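Local coordinates for protein O-methyltransferase, putative (Bacillus cereus, PDB 3DUW) that probably transfers a methyl group from S-adenosylmethionine to a hydroxyl group of its acceptor substrate, as a class I O-methyltransferase, at residues Arg60-Ile65 with Phe134-Ile139; Ala141-Asn146 with Gly165-Arg170. All blocks are in the same frame, centred on the assembly; numbering follows the deposited sequence.

Contact 1: residues Arg60-Ile65 with Phe134-Ile139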
loop_
_atom_site.group_PDB
_atom_site.type_symbol
_atom_site.label_atom_id
_atom_site.label_comp_id
_atom_site.label_asym_id
_atom_site.label_seq_id
_atom_site.Cartn_x
_atom_site.Cartn_y
_atom_site.Cartn_z
ATOM N N ARG A 60 9.365 -10.332 -10.925
ATOM C CA ARG A 60 10.320 -11.402 -11.153
ATOM C C ARG A 60 11.756 -10.906 -11.019
ATOM O O ARG A 60 12.679 -11.704 -10.865
ATOM C CB ARG A 60 10.099 -12.003 -12.545
ATOM C CG ARG A 60 10.919 -13.247 -12.827
ATOM C CD ARG A 60 10.072 -14.315 -13.507
ATOM N NE ARG A 60 9.448 -13.836 -14.736
ATOM C CZ ARG A 60 8.643 -14.571 -15.498
ATOM N NH1 ARG A 60 8.361 -15.821 -15.157
ATOM N NH2 ARG A 60 8.122 -14.060 -16.606
ATOM N N ASN A 61 11.947 -9.591 -11.072
ATOM C CA ASN A 61 13.288 -9.017 -10.966
ATOM C C ASN A 61 13.248 -7.777 -10.077
ATOM O O ASN A 61 12.858 -6.693 -10.509
ATOM C CB ASN A 61 13.810 -8.673 -12.363
ATOM C CG ASN A 61 15.299 -8.415 -12.380
ATOM O OD1 ASN A 61 16.056 -9.045 -11.644
ATOM N ND2 ASN A 61 15.733 -7.501 -13.241
ATOM N N ILE A 62 13.671 -7.955 -8.832
ATOM C CA ILE A 62 13.645 -6.898 -7.831
ATOM C C ILE A 62 14.987 -6.244 -7.555
ATOM O O ILE A 62 16.007 -6.919 -7.448
ATOM C CB ILE A 62 13.112 -7.451 -6.484
ATOM C CG1 ILE A 62 11.730 -8.074 -6.678
ATOM C CG2 ILE A 62 13.068 -6.343 -5.442
ATOM C CD1 ILE A 62 11.177 -8.736 -5.427
ATOM N N LEU A 63 14.968 -4.921 -7.428
ATOM C CA LEU A 63 16.162 -4.151 -7.111
ATOM C C LEU A 63 15.903 -3.444 -5.788
ATOM O O LEU A 63 14.906 -2.736 -5.647
ATOM C CB LEU A 63 16.451 -3.103 -8.193
ATOM C CG LEU A 63 17.542 -2.080 -7.852
ATOM C CD1 LEU A 63 18.886 -2.785 -7.704
ATOM C CD2 LEU A 63 17.621 -1.024 -8.947
ATOM N N GLU A 64 16.783 -3.665 -4.818
ATOM C CA GLU A 64 16.664 -3.021 -3.516
ATOM C C GLU A 64 17.910 -2.191 -3.262
ATOM O O GLU A 64 19.027 -2.641 -3.525
ATOM C CB GLU A 64 16.519 -4.060 -2.403
ATOM C CG GLU A 64 16.556 -3.462 -1.006
ATOM C CD GLU A 64 16.355 -4.508 0.057
ATOM O OE1 GLU A 64 17.247 -5.371 0.218
ATOM O OE2 GLU A 64 15.299 -4.478 0.724
ATOM N N ILE A 65 17.717 -0.970 -2.773
ATOM C CA ILE A 65 18.831 -0.089 -2.460
ATOM C C ILE A 65 18.790 0.131 -0.948
ATOM O O ILE A 65 17.896 0.801 -0.431
ATOM C CB ILE A 65 18.710 1.262 -3.204
ATOM C CG1 ILE A 65 18.493 1.013 -4.703
ATOM C CG2 ILE A 65 19.972 2.084 -2.986
ATOM C CD1 ILE A 65 18.332 2.282 -5.535
ATOM N N PHE A 134 14.250 -4.066 -14.061
ATOM C CA PHE A 134 13.685 -4.441 -12.771
ATOM C C PHE A 134 12.205 -4.077 -12.733
ATOM O O PHE A 134 11.823 -2.963 -13.107
ATOM C CB PHE A 134 14.444 -3.731 -11.653
ATOM C CG PHE A 134 15.870 -4.180 -11.522
ATOM C CD1 PHE A 134 16.171 -5.415 -10.956
ATOM C CD2 PHE A 134 16.911 -3.388 -11.997
ATOM C CE1 PHE A 134 17.490 -5.858 -10.868
ATOM C CE2 PHE A 134 18.233 -3.820 -11.913
ATOM C CZ PHE A 134 18.523 -5.058 -11.348
ATOM N N ASP A 135 11.379 -5.022 -12.289
ATOM C CA ASP A 135 9.934 -4.823 -12.218
ATOM C C ASP A 135 9.475 -4.204 -10.901
ATOM O O ASP A 135 8.364 -3.688 -10.817
ATOM C CB ASP A 135 9.187 -6.155 -12.386
ATOM C CG ASP A 135 9.836 -7.078 -13.394
ATOM O OD1 ASP A 135 10.070 -6.645 -14.539
ATOM O OD2 ASP A 135 10.102 -8.246 -13.037
ATOM N N PHE A 136 10.323 -4.267 -9.880
ATOM C CA PHE A 136 9.980 -3.741 -8.560
ATOM C C PHE A 136 11.262 -3.184 -7.949
ATOM O O PHE A 136 12.273 -3.881 -7.876
ATOM C CB PHE A 136 9.409 -4.881 -7.709
ATOM C CG PHE A 136 8.764 -4.438 -6.429
ATOM C CD1 PHE A 136 9.535 -4.035 -5.342
ATOM C CD2 PHE A 136 7.381 -4.448 -6.300
ATOM C CE1 PHE A 136 8.933 -3.653 -4.143
ATOM C CE2 PHE A 136 6.772 -4.068 -5.106
ATOM C CZ PHE A 136 7.552 -3.671 -4.027
ATOM N N ILE A 137 11.218 -1.930 -7.511
ATOM C CA ILE A 137 12.393 -1.278 -6.941
ATOM C C ILE A 137 12.077 -0.663 -5.577
ATOM O O ILE A 137 11.143 0.135 -5.445
ATOM C CB ILE A 137 12.910 -0.184 -7.904
ATOM C CG1 ILE A 137 13.167 -0.804 -9.284
ATOM C CG2 ILE A 137 14.176 0.454 -7.356
ATOM C CD1 ILE A 137 13.535 0.193 -10.356
ATOM N N PHE A 138 12.857 -1.047 -4.570
ATOM C CA PHE A 138 12.673 -0.555 -3.208
ATOM C C PHE A 138 13.853 0.336 -2.850
ATOM O O PHE A 138 14.991 -0.130 -2.774
ATOM C CB PHE A 138 12.576 -1.740 -2.234
ATOM C CG PHE A 138 12.328 -1.345 -0.799
ATOM C CD1 PHE A 138 11.381 -0.377 -0.479
ATOM C CD2 PHE A 138 13.022 -1.966 0.236
ATOM C CE1 PHE A 138 11.129 -0.033 0.855
ATOM C CE2 PHE A 138 12.776 -1.630 1.567
ATOM C CZ PHE A 138 11.827 -0.662 1.876
ATOM N N ILE A 139 13.578 1.622 -2.661
ATOM C CA ILE A 139 14.610 2.595 -2.320
ATOM C C ILE A 139 14.570 2.811 -0.814
ATOM O O ILE A 139 13.640 3.428 -0.287
ATOM C CB ILE A 139 14.372 3.921 -3.066
ATOM C CG1 ILE A 139 14.282 3.650 -4.570
ATOM C CG2 ILE A 139 15.502 4.891 -2.769
ATOM C CD1 ILE A 139 13.984 4.875 -5.414
#
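Leu63 presses its CB onto one face of the Phe134 ring, 3.7 Å from the ring centroid in a CH-pi contact, where two neighbouring parallel strands meet in the Rossmann-like sheet of this methyltransferase. The CD2 branch of Leu63 reaches on to Ile137 CG2 at 4.1 Å, and the two side chains run side by side on the face of the sheet that also carries Ile65 and Ile139 and packs against helix 146-155. Ile62, Glu64, Phe136 and Phe138 occupy the other face, under helices 44-57 and 71-77. The strands run 9° from parallel, and Leu63 is gripped at both its N and its O: its N donates to Phe136 O, its O accepts from Phe138 N. Glu64 lies alongside Phe138, OE2 meeting CD2 at the ring edge at 3.4 Å; Ser72 hydrogen-bonds that oxygen, while Thr73 and Thr88 hold OE1. At the start of the strands Asn61 lays its amide 22° from the Phe134 ring plane, and ND2 goes to Pro133 O. Asp135 turns its CG beside its own N (chi1 -38°), bringing OD2 to the backbone at the start of segment 60-65; OD1 pairs with Arg158. The anti lone pair of Asp135 OD2 takes Arg60 N at 3.1 Å.

Contact 2: residues Ala141-Asn146 with Gly165-Arg170. With SAH (S-adenosyl-L-homocysteine), chain C.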
loop_
_atom_site.group_PDB
_atom_site.type_symbol
_atom_site.label_atom_id
_atom_site.label_comp_id
_atom_site.label_asym_id
_atom_site.label_seq_id
_atom_site.Cartn_x
_atom_site.Cartn_y
_atom_site.Cartn_z
ATOM N N ALA A 141 17.855 3.382 1.326
ATOM C CA ALA A 141 19.237 3.549 1.760
ATOM C C ALA A 141 19.430 4.936 2.371
ATOM O O ALA A 141 18.709 5.316 3.295
ATOM C CB ALA A 141 20.176 3.343 0.573
ATOM N N ASP A 142 20.420 5.679 1.877
ATOM C CA ASP A 142 20.664 7.030 2.370
ATOM C C ASP A 142 19.717 7.930 1.590
ATOM O O ASP A 142 19.878 8.133 0.390
ATOM C CB ASP A 142 22.135 7.430 2.166
ATOM C CG ASP A 142 22.624 7.208 0.748
ATOM O OD1 ASP A 142 22.288 6.171 0.134
ATOM O OD2 ASP A 142 23.380 8.073 0.251
ATOM N N LYS A 143 18.710 8.446 2.284
ATOM C CA LYS A 143 17.694 9.262 1.644
ATOM C C LYS A 143 18.198 10.549 1.002
ATOM O O LYS A 143 17.531 11.105 0.129
ATOM C CB LYS A 143 16.560 9.540 2.637
ATOM C CG LYS A 143 16.033 8.275 3.340
ATOM C CD LYS A 143 15.765 7.135 2.357
ATOM C CE LYS A 143 15.092 5.919 3.014
ATOM N NZ LYS A 143 15.926 5.145 3.986
ATOM N N GLN A 144 19.372 11.028 1.404
ATOM C CA GLN A 144 19.889 12.237 0.774
ATOM C C GLN A 144 20.148 11.978 -0.710
ATOM O O GLN A 144 20.176 12.909 -1.511
ATOM C CB GLN A 144 21.176 12.741 1.450
ATOM C CG GLN A 144 22.166 11.688 1.889
ATOM C CD GLN A 144 21.895 11.197 3.297
ATOM O OE1 GLN A 144 20.997 10.394 3.522
ATOM N NE2 GLN A 144 22.673 11.690 4.258
ATOM N N ASN A 145 20.306 10.710 -1.081
ATOM C CA ASN A 145 20.564 10.348 -2.472
ATOM C C ASN A 145 19.341 9.855 -3.240
ATOM O O ASN A 145 19.470 9.350 -4.356
ATOM C CB ASN A 145 21.671 9.293 -2.546
ATOM C CG ASN A 145 23.042 9.902 -2.772
ATOM O OD1 ASN A 145 24.045 9.420 -2.240
ATOM N ND2 ASN A 145 23.095 10.958 -3.577
ATOM N N ASN A 146 18.156 10.002 -2.659
ATOM C CA ASN A 146 16.950 9.559 -3.343
ATOM C C ASN A 146 16.778 10.146 -4.742
ATOM O O ASN A 146 16.285 9.466 -5.637
ATOM C CB ASN A 146 15.717 9.846 -2.489
ATOM C CG ASN A 146 15.349 8.670 -1.608
ATOM O OD1 ASN A 146 16.219 7.963 -1.104
ATOM N ND2 ASN A 146 14.053 8.456 -1.417
ATOM N N GLY A 165 9.408 4.019 -2.143
ATOM C CA GLY A 165 10.424 4.802 -1.460
ATOM C C GLY A 165 10.015 4.878 -0.002
ATOM O O GLY A 165 8.971 5.442 0.317
ATOM N N ASP A 166 10.821 4.308 0.886
ATOM C CA ASP A 166 10.511 4.303 2.311
ATOM C C ASP A 166 11.033 5.546 3.025
ATOM O O ASP A 166 11.924 6.243 2.523
ATOM C CB ASP A 166 11.128 3.049 2.949
ATOM C CG ASP A 166 10.582 2.751 4.341
ATOM O OD1 ASP A 166 9.421 3.117 4.628
ATOM O OD2 ASP A 166 11.310 2.113 5.140
ATOM N N ASN A 167 10.450 5.818 4.191
ATOM C CA ASN A 167 10.866 6.918 5.051
ATOM C C ASN A 167 10.838 8.285 4.378
ATOM O O ASN A 167 11.815 9.039 4.434
ATOM C CB ASN A 167 12.270 6.620 5.585
ATOM C CG ASN A 167 12.397 5.198 6.107
ATOM O OD1 ASN A 167 13.173 4.397 5.581
ATOM N ND2 ASN A 167 11.624 4.874 7.138
ATOM N N VAL A 168 9.706 8.617 3.766
ATOM C CA VAL A 168 9.586 9.887 3.072
ATOM C C VAL A 168 8.666 10.914 3.734
ATOM O O VAL A 168 8.212 11.850 3.081
ATOM C CB VAL A 168 9.156 9.664 1.605
ATOM C CG1 VAL A 168 10.230 8.861 0.874
ATOM C CG2 VAL A 168 7.822 8.939 1.553
ATOM N N VAL A 169 8.396 10.736 5.026
ATOM C CA VAL A 169 7.566 11.680 5.784
ATOM C C VAL A 169 8.387 12.176 6.974
ATOM O O VAL A 169 8.352 13.360 7.318
ATOM C CB VAL A 169 6.245 11.023 6.244
ATOM C CG1 VAL A 169 5.540 11.895 7.274
ATOM C CG2 VAL A 169 5.342 10.824 5.032
ATOM N N ARG A 170 9.123 11.255 7.587
ATOM C CA ARG A 170 10.037 11.553 8.684
ATOM C C ARG A 170 9.495 12.472 9.780
ATOM O O ARG A 170 9.965 13.599 9.968
ATOM C CB ARG A 170 11.325 12.127 8.084
ATOM C CG ARG A 170 11.738 11.415 6.790
ATOM C CD ARG A 170 13.100 11.868 6.283
ATOM N NE ARG A 170 14.186 11.411 7.145
ATOM C CZ ARG A 170 14.737 10.200 7.099
ATOM N NH1 ARG A 170 14.321 9.291 6.222
ATOM N NH2 ARG A 170 15.705 9.888 7.944
HETATM N N SAH C . 15.693 -1.800 3.887
HETATM C CA SAH C . 16.465 -2.515 4.970
HETATM C CB SAH C . 17.206 -1.537 5.820
HETATM C CG SAH C . 18.243 -0.665 5.152
HETATM S SD SAH C . 18.775 0.644 6.339
HETATM C C SAH C . 15.431 -3.262 5.878
HETATM O O SAH C . 14.227 -3.112 5.650
HETATM O OXT SAH C . 15.911 -3.998 6.812
HETATM C "C5'" SAH C . 19.662 1.677 5.244
HETATM C "C4'" SAH C . 20.964 0.942 4.662
HETATM O "O4'" SAH C . 21.493 1.951 3.804
HETATM C "C3'" SAH C . 22.093 0.674 5.648
HETATM O "O3'" SAH C . 22.428 -0.714 5.715
HETATM C "C2'" SAH C . 23.255 1.594 5.100
HETATM O "O2'" SAH C . 24.549 1.079 5.377
HETATM C "C1'" SAH C . 22.916 1.680 3.626
HETATM N N9 SAH C . 23.469 2.682 2.926
HETATM C C8 SAH C . 23.746 4.004 3.231
HETATM N N7 SAH C . 24.297 4.687 2.278
HETATM C C5 SAH C . 24.414 3.763 1.209
HETATM C C6 SAH C . 24.945 3.918 -0.123
HETATM N N6 SAH C . 25.454 5.063 -0.596
HETATM N N1 SAH C . 24.895 2.790 -0.901
HETATM C C2 SAH C . 24.385 1.601 -0.463
HETATM N N3 SAH C . 23.871 1.413 0.803
HETATM C C4 SAH C . 23.918 2.534 1.582
HETATM O O HOH W 1 15.826 6.564 6.511
HETATM O O HOH W 2 13.140 6.222 0.087
#
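Lys143 and Asn167, with CA atoms 8.0 Å apart, face each other where the 3-10 turn 143-145 after strand 136-139 approaches the chain leaving strand 162-166, so side chains and water make the join. The place is the C-terminal edge of the parallel strands of a Rossmann-like methyltransferase, where the cofactor binds. Lys143 carries the contact. Bends at chi2 (-47°) and chi4 (-68°) curl the Lys143 chain so that its CE passes 3.2 Å from Asp166 O. Lys143 NZ hydrogen-bonds Ala141 O at 2.9 Å. The same ammonium forms a salt bridge with Asp140, which also hydrogen-bonds the bound S-adenosylhomocysteine. Lys143 NZ also gives a weak hydrogen bond to Asn167 OD1 at 3.3 Å. The stronger polar partner of Asn167 is Asp214, which ND2 hydrogen-bonds. Arg170 crosses Lys143 obliquely, NH1 3.5 Å from CG; that nitrogen also uses a lone pair of Asn167 O, 11° out of the guanidinium plane. Water 1 accepts from both Lys143 NZ and Arg170 NH1, which probably eases the closeness of two like charges. Asp142 leans its carboxylate toward the adenine, its OD1 bonded to Tyr149. A second bridge is water 2, which accepts from Asn146 ND2 and donates to Asp166 O at 2.7 Å.

Strand 136-139 ties the two contacts together: it pairs with strand 61-65 in contact 1, and beyond its end the chain continues into the turn of contact 2. On its other side lies strand 162-166, where Ile139 O and Asp166 N, 3.2 Å apart, probably hydrogen-bond. The centres are about 16 Å apart, yet the contacts touch directly: Phe138 CE1 packs on Asp166 CB at 3.7 Å, and the backbone Ile65 O lies 3.6 Å from Ala141 CB. Both contacts border the S-adenosylhomocysteine pocket. Contact 1 contributes Phe138, its side chain about 4 Å from the ligand at nearest atoms, while contact 2 brings Ala141 CA to 3.4 Å from the ribose O4'.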